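Putative uncharacterized protein (PDB 3UFC) binds CRISPR RNA and is a Cas6 paralogue of the antiviral CRISPR system, with hydrolase activity that remains putative. Local coordinates at residues Leu79-Ser82 against Ile88-Gly91; Asn126-Leu131 against Glu216-Gly221; Lys164-Arg169 against Lys181-Glu186; Met207-Tyr212 against Gly235-Ile240. All coordinates share one frame; numbering follows the deposited sequence.

Contact 1: residues Leu79-Ser82 against Ile88-Gly91; sequences LYIS and IIKG
The flat group met across this contact is the backbone carbonyl of S82, and one of its faces is taken by I89: the CD1 methyl lies over the carbon, somewhat offset, 3.9 Å from S82 C. Beside it, I81 CG2 meets I89 CD1 at 4.3 Å, so a single methyl rests against the end of the strand and the neighbouring aliphatic branch. These are the third core strand and the second core helix of the ferredoxin-like fold, the helix 86-98 returning over the sheet just after strand 77-83. I89 leaves its helix obliquely and reaches the strand through its longer branch: CG1 stands anti to the carbonyl carbon, and a further bend at chi2 (-61°) swings CD1 toward S82. Strand 3-11 adds further contacts, I5 and I7 to I81 and M3 to I89. The CB of S82 points away from the helix, and S82 OG is hydrogen-bonded to E223 O. Between the two segments the contact is small, buried and apolar, and no hydrogen bond crosses it. I89 CD1 also stands 4.1 Å from S82 CA, above the strand backbone.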
loop_
_atom_site.group_PDB
_atom_site.type_symbol
_atom_site.label_atom_id
_atom_site.label_comp_id
_atom_site.label_asym_id
_atom_site.label_seq_id
_atom_site.Cartn_x
_atom_site.Cartn_y
_atom_site.Cartn_z
ATOM N N LEU A 79 6.387 -9.446 -1.289
ATOM C CA LEU A 79 5.319 -8.631 -0.727
ATOM C C LEU A 79 6.030 -7.644 0.197
ATOM O O LEU A 79 6.739 -8.057 1.122
ATOM C CB LEU A 79 4.349 -9.482 0.097
ATOM C CG LEU A 79 3.338 -8.693 0.938
ATOM C CD1 LEU A 79 2.401 -7.895 0.025
ATOM C CD2 LEU A 79 2.537 -9.653 1.811
ATOM N N TYR A 80 5.867 -6.349 -0.056
ATOM C CA TYR A 80 6.508 -5.348 0.793
ATOM C C TYR A 80 5.500 -4.728 1.751
ATOM O O TYR A 80 4.342 -4.497 1.399
ATOM C CB TYR A 80 7.165 -4.259 -0.058
ATOM C CG TYR A 80 8.144 -4.805 -1.072
ATOM C CD1 TYR A 80 7.717 -5.210 -2.331
ATOM C CD2 TYR A 80 9.498 -4.952 -0.755
ATOM C CE1 TYR A 80 8.605 -5.750 -3.254
ATOM C CE2 TYR A 80 10.398 -5.493 -1.670
ATOM C CZ TYR A 80 9.943 -5.888 -2.917
ATOM O OH TYR A 80 10.817 -6.419 -3.830
ATOM N N ILE A 81 5.949 -4.469 2.971
ATOM C CA ILE A 81 5.099 -3.886 3.992
ATOM C C ILE A 81 5.887 -2.774 4.675
ATOM O O ILE A 81 7.110 -2.877 4.826
ATOM C CB ILE A 81 4.703 -4.947 5.039
ATOM C CG1 ILE A 81 3.930 -6.081 4.358
ATOM C CG2 ILE A 81 3.885 -4.309 6.142
ATOM C CD1 ILE A 81 3.518 -7.198 5.304
ATOM N N SER A 82 5.197 -1.707 5.071
ATOM C CA SER A 82 5.867 -0.601 5.736
ATOM C C SER A 82 4.968 0.127 6.713
ATOM O O SER A 82 3.739 0.101 6.590
ATOM C CB SER A 82 6.402 0.396 4.704
ATOM O OG SER A 82 6.917 1.551 5.351
ATOM N N ILE A 88 4.134 -1.821 15.026
ATOM C CA ILE A 88 3.230 -2.455 14.071
ATOM C C ILE A 88 4.014 -3.476 13.263
ATOM O O ILE A 88 3.569 -4.606 13.068
ATOM C CB ILE A 88 2.594 -1.423 13.099
ATOM C CG1 ILE A 88 1.504 -0.627 13.822
ATOM C CG2 ILE A 88 2.031 -2.136 11.870
ATOM C CD1 ILE A 88 0.795 0.396 12.945
ATOM N N ILE A 89 5.189 -3.072 12.796
ATOM C CA ILE A 89 6.031 -3.960 12.014
ATOM C C ILE A 89 6.439 -5.207 12.805
ATOM O O ILE A 89 6.400 -6.315 12.276
ATOM C CB ILE A 89 7.298 -3.233 11.526
ATOM C CG1 ILE A 89 6.910 -2.105 10.561
ATOM C CG2 ILE A 89 8.239 -4.221 10.838
ATOM C CD1 ILE A 89 6.176 -2.576 9.317
ATOM N N LYS A 90 6.823 -5.036 14.068
ATOM C CA LYS A 90 7.232 -6.187 14.872
ATOM C C LYS A 90 6.052 -7.122 15.115
ATOM O O LYS A 90 6.216 -8.341 15.170
ATOM C CB LYS A 90 7.848 -5.736 16.203
ATOM C CG LYS A 90 6.884 -5.115 17.190
ATOM C CD LYS A 90 7.603 -4.751 18.491
ATOM C CE LYS A 90 8.737 -3.759 18.248
ATOM N NZ LYS A 90 9.432 -3.356 19.506
ATOM N N GLY A 91 4.860 -6.550 15.252
ATOM C CA GLY A 91 3.678 -7.368 15.451
ATOM C C GLY A 91 3.418 -8.194 14.201
ATOM O O GLY A 91 3.100 -9.384 14.282
#

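Contact 2: residues Asn126-Leu131 against Glu216-Gly221; sequences NIFSTL and EIAKFG
A buried helix-on-sheet contact joins N126 and F128 to A218, in the second ferredoxin-like domain of the chain. Strand 125-130 is the first strand of that domain and an inner strand of its four-stranded antiparallel sheet; helix 215-224 is its second helix and packs across one face. N126 and F128, two residues apart, project from the strand on the side of the helix, and A218 is the residue that faces them. With no side chain beyond CB, A218 lets the helix approach to 8.0 Å between the CA atoms of N126 and A218. A218 CB lies 3.7 Å from N126 ND2, against the amide, and 4.3 Å from F128 CZ at the far end of the phenyl ring. The same ring atom, F128 CZ, comes 4.0 Å from the carbonyl oxygen, A218 O, so the methyl and backbone of one residue receive both strand side chains. No hydrogen bond links the two segments. The amide nitrogen of N126, though touching a methyl, is hydrogen-bonded to K123 O, consistent with the amide being held with its nitrogen toward A218. F128 also meets the ring of F226, the planes inclined at about 55°, while A218 packs on Y211 of the neighbouring strand. Two residues apart on one side of the strand and with similar first torsions (chi1 -50° and -70°), the two side chains lie together: N126 CB sits 3.6 Å above the plane of the F128 ring, displaced toward its rim.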
loop_
_atom_site.group_PDB
_atom_site.type_symbol
_atom_site.label_atom_id
_atom_site.label_comp_id
_atom_site.label_asym_id
_atom_site.label_seq_id
_atom_site.Cartn_x
_atom_site.Cartn_y
_atom_site.Cartn_z
ATOM N N ASN A 126 11.895 14.357 -4.012
ATOM C CA ASN A 126 12.070 12.913 -4.155
ATOM C C ASN A 126 11.334 12.403 -5.382
ATOM O O ASN A 126 10.344 12.989 -5.814
ATOM C CB ASN A 126 11.483 12.171 -2.946
ATOM C CG ASN A 126 11.944 12.735 -1.617
ATOM O OD1 ASN A 126 13.066 12.488 -1.178
ATOM N ND2 ASN A 126 11.070 13.502 -0.965
ATOM N N ILE A 127 11.826 11.313 -5.951
ATOM C CA ILE A 127 11.141 10.694 -7.068
ATOM C C ILE A 127 10.589 9.412 -6.451
ATOM O O ILE A 127 11.348 8.588 -5.934
ATOM C CB ILE A 127 12.082 10.332 -8.223
ATOM C CG1 ILE A 127 12.667 11.602 -8.846
ATOM C CG2 ILE A 127 11.304 9.574 -9.293
ATOM C CD1 ILE A 127 13.597 11.313 -10.002
ATOM N N PHE A 128 9.268 9.267 -6.475
ATOM C CA PHE A 128 8.612 8.093 -5.904
ATOM C C PHE A 128 8.003 7.216 -6.992
ATOM O O PHE A 128 7.540 7.713 -8.022
ATOM C CB PHE A 128 7.491 8.511 -4.934
ATOM C CG PHE A 128 7.975 9.143 -3.652
ATOM C CD1 PHE A 128 7.632 10.458 -3.339
ATOM C CD2 PHE A 128 8.736 8.414 -2.737
ATOM C CE1 PHE A 128 8.034 11.038 -2.134
ATOM C CE2 PHE A 128 9.145 8.979 -1.527
ATOM C CZ PHE A 128 8.793 10.294 -1.221
ATOM N N SER A 129 8.000 5.909 -6.756
ATOM C CA SER A 129 7.408 4.968 -7.694
ATOM C C SER A 129 6.508 4.043 -6.877
ATOM O O SER A 129 6.922 3.519 -5.843
ATOM C CB SER A 129 8.491 4.160 -8.418
ATOM O OG SER A 129 7.904 3.345 -9.418
ATOM N N THR A 130 5.280 3.841 -7.348
ATOM C CA THR A 130 4.313 3.016 -6.634
ATOM C C THR A 130 4.589 1.521 -6.609
ATOM O O THR A 130 4.995 0.939 -7.617
ATOM C CB THR A 130 2.885 3.208 -7.209
ATOM O OG1 THR A 130 2.904 3.010 -8.629
ATOM C CG2 THR A 130 2.370 4.606 -6.911
ATOM N N LEU A 131 4.371 0.916 -5.441
ATOM C CA LEU A 131 4.498 -0.526 -5.264
ATOM C C LEU A 131 3.050 -1.044 -5.171
ATOM O O LEU A 131 2.781 -2.232 -5.338
ATOM C CB LEU A 131 5.289 -0.855 -3.991
ATOM C CG LEU A 131 6.768 -0.445 -4.056
ATOM C CD1 LEU A 131 7.474 -0.870 -2.777
ATOM C CD2 LEU A 131 7.432 -1.089 -5.276
ATOM N N GLU A 216 8.351 16.267 6.155
ATOM C CA GLU A 216 7.529 15.512 7.105
ATOM C C GLU A 216 6.466 14.699 6.365
ATOM O O GLU A 216 6.236 13.529 6.671
ATOM C CB GLU A 216 6.825 16.457 8.088
ATOM C CG GLU A 216 7.750 17.242 9.011
ATOM C CD GLU A 216 7.074 18.480 9.592
ATOM O OE1 GLU A 216 6.514 18.407 10.709
ATOM O OE2 GLU A 216 7.096 19.531 8.916
ATOM N N ILE A 217 5.815 15.318 5.388
ATOM C CA ILE A 217 4.773 14.623 4.641
ATOM C C ILE A 217 5.359 13.580 3.696
ATOM O O ILE A 217 4.774 12.519 3.501
ATOM C CB ILE A 217 3.877 15.625 3.857
ATOM C CG1 ILE A 217 3.052 16.452 4.849
ATOM C CG2 ILE A 217 2.944 14.873 2.908
ATOM C CD1 ILE A 217 2.195 17.519 4.211
ATOM N N ALA A 218 6.514 13.879 3.111
ATOM C CA ALA A 218 7.161 12.935 2.205
ATOM C C ALA A 218 7.554 11.674 2.985
ATOM O O ALA A 218 7.377 10.550 2.510
ATOM C CB ALA A 218 8.401 13.574 1.583
ATOM N N LYS A 219 8.079 11.875 4.186
ATOM C CA LYS A 219 8.492 10.770 5.039
ATOM C C LYS A 219 7.277 9.955 5.471
ATOM O O LYS A 219 7.321 8.722 5.500
ATOM C CB LYS A 219 9.229 11.309 6.265
ATOM C CG LYS A 219 9.824 10.237 7.159
ATOM C CD LYS A 219 10.736 10.857 8.215
ATOM C CE LYS A 219 11.406 9.793 9.079
ATOM N NZ LYS A 219 10.430 9.002 9.883
ATOM N N PHE A 220 6.190 10.647 5.798
ATOM C CA PHE A 220 4.959 9.980 6.213
ATOM C C PHE A 220 4.407 9.120 5.074
ATOM O O PHE A 220 3.985 7.986 5.293
ATOM C CB PHE A 220 3.907 11.010 6.618
ATOM C CG PHE A 220 2.653 10.400 7.181
ATOM C CD1 PHE A 220 2.569 10.072 8.530
ATOM C CD2 PHE A 220 1.559 10.145 6.360
ATOM C CE1 PHE A 220 1.410 9.495 9.058
ATOM C CE2 PHE A 220 0.391 9.569 6.877
ATOM C CZ PHE A 220 0.318 9.244 8.227
ATOM N N GLY A 221 4.405 9.669 3.859
ATOM C CA GLY A 221 3.901 8.929 2.710
ATOM C C GLY A 221 4.797 7.755 2.353
ATOM O O GLY A 221 4.330 6.702 1.908
#

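Contact 3: residues Lys164-Arg169 against Lys181-Glu186; sequences KVMLLR and KDFRIE
L167 and K181 form the tight part of this contact, their side chains crossing at about a right angle. The leucine presses its CD2 methyl on the root of the lysine, 3.6 Å from K181 CB and 3.9 Å from K181 CG; its other methyl, CD1, is farther, 4.2 Å from K181 CB. Only the aliphatic start of the lysine is used. Beyond it the chain runs away from the helix and bends at its last torsion (chi4 56°), delivering NZ to a hydrogen bond with P178 O. This is the solvent side, where L167 and K181 are both partly exposed. The inner part is deeper but looser: M166 CG approaches F183 CZ at 4.3 Å, a single touch within the buried core, and no hydrogen bond crosses between the segments. Neighbours complete the packing there, with I217 of helix 215-224 touching both L167 and F183, and the rings of F183 and Y211 meeting at about 20° between planes. F183 O is additionally held by R163 NE, from the residue just before the helix segment 164-169. Helix 158-174 thus lies against the start of strand 183-197, the first helix and second strand in the split beta-alpha-beta unit of a ferredoxin-like fold.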
loop_
_atom_site.group_PDB
_atom_site.type_symbol
_atom_site.label_atom_id
_atom_site.label_comp_id
_atom_site.label_asym_id
_atom_site.label_seq_id
_atom_site.Cartn_x
_atom_site.Cartn_y
_atom_site.Cartn_z
ATOM N N LYS A 164 -4.992 17.295 1.400
ATOM C CA LYS A 164 -5.874 17.211 2.561
ATOM C C LYS A 164 -5.809 15.846 3.228
ATOM O O LYS A 164 -5.751 15.744 4.453
ATOM C CB LYS A 164 -7.329 17.493 2.171
ATOM C CG LYS A 164 -8.245 17.600 3.379
ATOM C CD LYS A 164 -9.715 17.449 3.014
ATOM C CE LYS A 164 -10.035 16.008 2.657
ATOM N NZ LYS A 164 -11.501 15.766 2.587
ATOM N N VAL A 165 -5.846 14.797 2.416
ATOM C CA VAL A 165 -5.784 13.441 2.936
ATOM C C VAL A 165 -4.506 13.224 3.753
ATOM O O VAL A 165 -4.555 12.696 4.861
ATOM C CB VAL A 165 -5.834 12.406 1.789
ATOM C CG1 VAL A 165 -5.467 11.023 2.307
ATOM C CG2 VAL A 165 -7.232 12.375 1.195
ATOM N N MET A 166 -3.365 13.641 3.208
ATOM C CA MET A 166 -2.100 13.460 3.911
ATOM C C MET A 166 -2.077 14.225 5.238
ATOM O O MET A 166 -1.596 13.703 6.245
ATOM C CB MET A 166 -0.926 13.880 3.019
ATOM C CG MET A 166 -0.768 13.020 1.747
ATOM S SD MET A 166 -0.748 11.225 2.072
ATOM C CE MET A 166 0.889 11.050 2.803
ATOM N N LEU A 167 -2.611 15.446 5.253
ATOM C CA LEU A 167 -2.634 16.233 6.490
ATOM C C LEU A 167 -3.511 15.575 7.556
ATOM O O LEU A 167 -3.146 15.527 8.731
ATOM C CB LEU A 167 -3.138 17.656 6.222
ATOM C CG LEU A 167 -2.237 18.525 5.336
ATOM C CD1 LEU A 167 -2.862 19.905 5.139
ATOM C CD2 LEU A 167 -0.869 18.650 5.986
ATOM N N LEU A 168 -4.666 15.068 7.135
ATOM C CA LEU A 168 -5.608 14.404 8.036
ATOM C C LEU A 168 -5.007 13.121 8.621
ATOM O O LEU A 168 -5.095 12.872 9.822
ATOM C CB LEU A 168 -6.889 14.060 7.271
ATOM C CG LEU A 168 -8.185 14.849 7.487
ATOM C CD1 LEU A 168 -7.908 16.287 7.875
ATOM C CD2 LEU A 168 -9.011 14.776 6.207
ATOM N N ARG A 169 -4.419 12.296 7.760
ATOM C CA ARG A 169 -3.804 11.049 8.209
ATOM C C ARG A 169 -2.622 11.340 9.141
ATOM O O ARG A 169 -2.462 10.693 10.176
ATOM C CB ARG A 169 -3.342 10.223 7.004
ATOM C CG ARG A 169 -4.480 9.710 6.116
ATOM C CD ARG A 169 -3.932 8.837 4.999
ATOM N NE ARG A 169 -3.021 7.822 5.534
ATOM C CZ ARG A 169 -1.957 7.362 4.886
ATOM N NH1 ARG A 169 -1.667 7.818 3.667
ATOM N NH2 ARG A 169 -1.160 6.477 5.469
ATOM N N LYS A 181 3.170 22.032 5.857
ATOM C CA LYS A 181 2.023 21.350 5.269
ATOM C C LYS A 181 1.936 21.440 3.754
ATOM O O LYS A 181 0.978 20.945 3.165
ATOM C CB LYS A 181 0.732 21.925 5.859
ATOM C CG LYS A 181 0.708 21.981 7.377
ATOM C CD LYS A 181 -0.498 22.756 7.884
ATOM C CE LYS A 181 -0.523 22.801 9.404
ATOM N NZ LYS A 181 0.738 23.361 9.972
ATOM N N ASP A 182 2.930 22.036 3.110
ATOM C CA ASP A 182 2.852 22.200 1.662
ATOM C C ASP A 182 3.747 21.325 0.792
ATOM O O ASP A 182 4.892 21.048 1.134
ATOM C CB ASP A 182 3.101 23.669 1.311
ATOM C CG ASP A 182 2.263 24.617 2.154
ATOM O OD1 ASP A 182 1.019 24.489 2.150
ATOM O OD2 ASP A 182 2.853 25.489 2.824
ATOM N N PHE A 183 3.204 20.905 -0.348
ATOM C CA PHE A 183 3.946 20.097 -1.308
ATOM C C PHE A 183 3.232 20.062 -2.647
ATOM O O PHE A 183 2.043 20.360 -2.736
ATOM C CB PHE A 183 4.150 18.665 -0.787
ATOM C CG PHE A 183 2.906 17.801 -0.819
ATOM C CD1 PHE A 183 2.548 17.111 -1.972
ATOM C CD2 PHE A 183 2.125 17.644 0.320
ATOM C CE1 PHE A 183 1.424 16.268 -1.988
ATOM C CE2 PHE A 183 0.999 16.806 0.315
ATOM C CZ PHE A 183 0.653 16.118 -0.843
ATOM N N ARG A 184 3.972 19.706 -3.688
ATOM C CA ARG A 184 3.418 19.595 -5.028
ATOM C C ARG A 184 4.055 18.368 -5.665
ATOM O O ARG A 184 5.028 17.822 -5.141
ATOM C CB ARG A 184 3.737 20.846 -5.861
ATOM C CG ARG A 184 5.224 21.112 -6.070
ATOM C CD ARG A 184 5.461 22.226 -7.097
ATOM N NE ARG A 184 6.875 22.585 -7.212
ATOM C CZ ARG A 184 7.573 23.195 -6.256
ATOM N NH1 ARG A 184 6.991 23.521 -5.108
ATOM N NH2 ARG A 184 8.856 23.479 -6.442
ATOM N N ILE A 185 3.503 17.921 -6.783
ATOM C CA ILE A 185 4.047 16.756 -7.464
ATOM C C ILE A 185 4.019 16.968 -8.962
ATOM O O ILE A 185 3.213 17.746 -9.472
ATOM C CB ILE A 185 3.229 15.471 -7.173
ATOM C CG1 ILE A 185 1.856 15.564 -7.848
ATOM C CG2 ILE A 185 3.072 15.270 -5.668
ATOM C CD1 ILE A 185 1.139 14.235 -7.947
ATOM N N GLU A 186 4.908 16.284 -9.667
ATOM C CA GLU A 186 4.913 16.370 -11.113
ATOM C C GLU A 186 4.933 14.940 -11.628
ATOM O O GLU A 186 5.826 14.155 -11.304
ATOM C CB GLU A 186 6.110 17.180 -11.631
ATOM C CG GLU A 186 7.477 16.565 -11.461
ATOM C CD GLU A 186 8.565 17.433 -12.080
ATOM O OE1 GLU A 186 8.477 17.726 -13.291
ATOM O OE2 GLU A 186 9.505 17.826 -11.360
#

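Contact 4: residues Met207-Tyr212 against Gly235-Ile240; sequences MVFRYY and GMVKII
V237 opens the contact, meeting F209 across the width of an intervening strand. Its CG1 methyl lies 4.4 Å from F209 CE1, a loose touch between two buried side chains. F209 starts out turned from the segment 235-240, and the first torsion (chi1 61°) turns the ring back so that CE1 reaches the valine. Strand 125-130 runs between the two segments and hydrogen-bonds to both, so the backbones stay well apart: V208 and V237 have the nearest CA atoms, at 8.9 Å. F128 of that strand fills the same face and touches V237, while V237 O is bonded to R4 NH1 of the first domain. K238, next along, is exposed, its backbone paired with S129. I239 turns to the side of V237 again and packs on Y222 of helix 215-224. I240 then reaches over the opposite face of the sheet. Its CD1 meets V208 CG1 at 3.7 Å, the closest approach of the contact, with the two side chains crossing at about a right angle. The isoleucine manages this by placing CG1 between backbone N and carbonyl carbon (chi1 54°) and extending CD1 straight from it. No hydrogen bond joins the two segments directly. The third strand and the segment around the fourth thus meet over both faces of the inner first strand, in the 2-3-1-4 order of the ferredoxin-like fold.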
loop_
_atom_site.group_PDB
_atom_site.type_symbol
_atom_site.label_atom_id
_atom_site.label_comp_id
_atom_site.label_asym_id
_atom_site.label_seq_id
_atom_site.Cartn_x
_atom_site.Cartn_y
_atom_site.Cartn_z
ATOM N N MET A 207 2.004 4.924 -10.458
ATOM C CA MET A 207 2.676 6.095 -10.991
ATOM C C MET A 207 4.075 6.369 -10.475
ATOM O O MET A 207 4.488 5.876 -9.428
ATOM C CB MET A 207 1.799 7.330 -10.716
ATOM C CG MET A 207 1.450 7.525 -9.225
ATOM S SD MET A 207 0.113 8.739 -8.836
ATOM C CE MET A 207 1.022 10.274 -8.838
ATOM N N VAL A 208 4.802 7.160 -11.254
ATOM C CA VAL A 208 6.136 7.599 -10.890
ATOM C C VAL A 208 5.951 9.109 -10.883
ATOM O O VAL A 208 5.429 9.678 -11.846
ATOM C CB VAL A 208 7.195 7.203 -11.947
ATOM C CG1 VAL A 208 8.536 7.837 -11.594
ATOM C CG2 VAL A 208 7.328 5.688 -12.005
ATOM N N PHE A 209 6.332 9.755 -9.792
ATOM C CA PHE A 209 6.171 11.195 -9.703
ATOM C C PHE A 209 7.265 11.824 -8.880
ATOM O O PHE A 209 7.826 11.193 -7.987
ATOM C CB PHE A 209 4.813 11.561 -9.084
ATOM C CG PHE A 209 4.619 11.054 -7.673
ATOM C CD1 PHE A 209 4.314 9.715 -7.429
ATOM C CD2 PHE A 209 4.720 11.922 -6.588
ATOM C CE1 PHE A 209 4.110 9.251 -6.126
ATOM C CE2 PHE A 209 4.518 11.467 -5.285
ATOM C CZ PHE A 209 4.211 10.123 -5.057
ATOM N N ARG A 210 7.574 13.076 -9.194
ATOM C CA ARG A 210 8.585 13.801 -8.443
ATOM C C ARG A 210 7.814 14.623 -7.414
ATOM O O ARG A 210 6.868 15.332 -7.755
ATOM C CB ARG A 210 9.405 14.713 -9.371
ATOM C CG ARG A 210 10.530 15.449 -8.654
ATOM C CD ARG A 210 11.423 16.259 -9.600
ATOM N NE ARG A 210 12.293 15.425 -10.426
ATOM C CZ ARG A 210 12.039 15.088 -11.685
ATOM N NH1 ARG A 210 10.933 15.512 -12.279
ATOM N NH2 ARG A 210 12.896 14.330 -12.353
ATOM N N TYR A 211 8.209 14.496 -6.153
ATOM C CA TYR A 211 7.576 15.204 -5.042
ATOM C C TYR A 211 8.426 16.407 -4.632
ATOM O O TYR A 211 9.641 16.278 -4.490
ATOM C CB TYR A 211 7.444 14.242 -3.851
ATOM C CG TYR A 211 6.949 14.856 -2.552
ATOM C CD1 TYR A 211 5.638 14.660 -2.120
ATOM C CD2 TYR A 211 7.806 15.593 -1.735
ATOM C CE1 TYR A 211 5.192 15.175 -0.902
ATOM C CE2 TYR A 211 7.369 16.114 -0.515
ATOM C CZ TYR A 211 6.064 15.900 -0.106
ATOM O OH TYR A 211 5.642 16.388 1.110
ATOM N N TYR A 212 7.785 17.560 -4.439
ATOM C CA TYR A 212 8.474 18.785 -4.012
ATOM C C TYR A 212 7.819 19.342 -2.755
ATOM O O TYR A 212 6.613 19.585 -2.744
ATOM C CB TYR A 212 8.380 19.900 -5.063
ATOM C CG TYR A 212 9.095 19.662 -6.368
ATOM C CD1 TYR A 212 8.509 18.907 -7.378
ATOM C CD2 TYR A 212 10.352 20.226 -6.606
ATOM C CE1 TYR A 212 9.150 18.719 -8.595
ATOM C CE2 TYR A 212 11.004 20.044 -7.820
ATOM C CZ TYR A 212 10.396 19.289 -8.810
ATOM O OH TYR A 212 11.035 19.102 -10.012
ATOM N N GLY A 235 -1.122 2.747 -2.047
ATOM C CA GLY A 235 -0.257 3.899 -1.856
ATOM C C GLY A 235 1.182 3.701 -1.436
ATOM O O GLY A 235 1.864 4.675 -1.118
ATOM N N MET A 236 1.664 2.465 -1.433
ATOM C CA MET A 236 3.045 2.245 -1.032
ATOM C C MET A 236 3.967 2.646 -2.168
ATOM O O MET A 236 3.688 2.358 -3.327
ATOM C CB MET A 236 3.288 0.781 -0.663
ATOM C CG MET A 236 4.659 0.571 -0.023
ATOM S SD MET A 236 4.934 -1.098 0.587
ATOM C CE MET A 236 6.662 -0.905 1.244
ATOM N N VAL A 237 5.061 3.322 -1.831
ATOM C CA VAL A 237 6.015 3.752 -2.841
ATOM C C VAL A 237 7.446 3.418 -2.443
ATOM O O VAL A 237 7.732 3.112 -1.287
ATOM C CB VAL A 237 5.955 5.284 -3.066
ATOM C CG1 VAL A 237 4.600 5.696 -3.618
ATOM C CG2 VAL A 237 6.231 6.004 -1.762
ATOM N N LYS A 238 8.336 3.483 -3.422
ATOM C CA LYS A 238 9.759 3.260 -3.196
ATOM C C LYS A 238 10.443 4.489 -3.783
ATOM O O LYS A 238 9.841 5.215 -4.576
ATOM C CB LYS A 238 10.248 2.018 -3.937
ATOM C CG LYS A 238 10.206 2.143 -5.449
ATOM C CD LYS A 238 10.774 0.890 -6.097
ATOM C CE LYS A 238 10.627 0.924 -7.608
ATOM N NZ LYS A 238 11.138 -0.336 -8.225
ATOM N N ILE A 239 11.687 4.725 -3.390
ATOM C CA ILE A 239 12.442 5.857 -3.911
ATOM C C ILE A 239 13.316 5.396 -5.072
ATOM O O ILE A 239 13.868 4.298 -5.039
ATOM C CB ILE A 239 13.351 6.467 -2.821
ATOM C CG1 ILE A 239 12.496 7.202 -1.790
ATOM C CG2 ILE A 239 14.375 7.417 -3.447
ATOM C CD1 ILE A 239 13.277 7.732 -0.619
ATOM N N ILE A 240 13.417 6.219 -6.108
ATOM C CA ILE A 240 14.270 5.900 -7.246
ATOM C C ILE A 240 15.196 7.089 -7.483
ATOM O O ILE A 240 14.779 8.244 -7.385
ATOM C CB ILE A 240 13.461 5.588 -8.532
ATOM C CG1 ILE A 240 12.493 6.716 -8.843
ATOM C CG2 ILE A 240 12.704 4.276 -8.370
ATOM C CD1 ILE A 240 11.613 6.433 -10.049
#

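Overall arrangement
Contacts 2, 3 and 4 belong to one ferredoxin-like domain, and contact 1 to the other. Contacts 2 and 4, with centres about 5 Å apart, share a sheet: strand 125-130 of contact 2 is the one that contact 4 spans. Contact 3 lies at the outer strand of this sheet, about 11 Å from contact 2 between centres, and is only partly buried; there a lysine chain takes part, where contact 4 joins aliphatic and aromatic groups and contact 1 sets a methyl against strand backbone. Contact 2 adds an amide to its apolar core. Across the domain interface contact 1 touches contact 4, where M236 CE packs 3.7 Å from S82 CB, although their centres are about 19 Å apart.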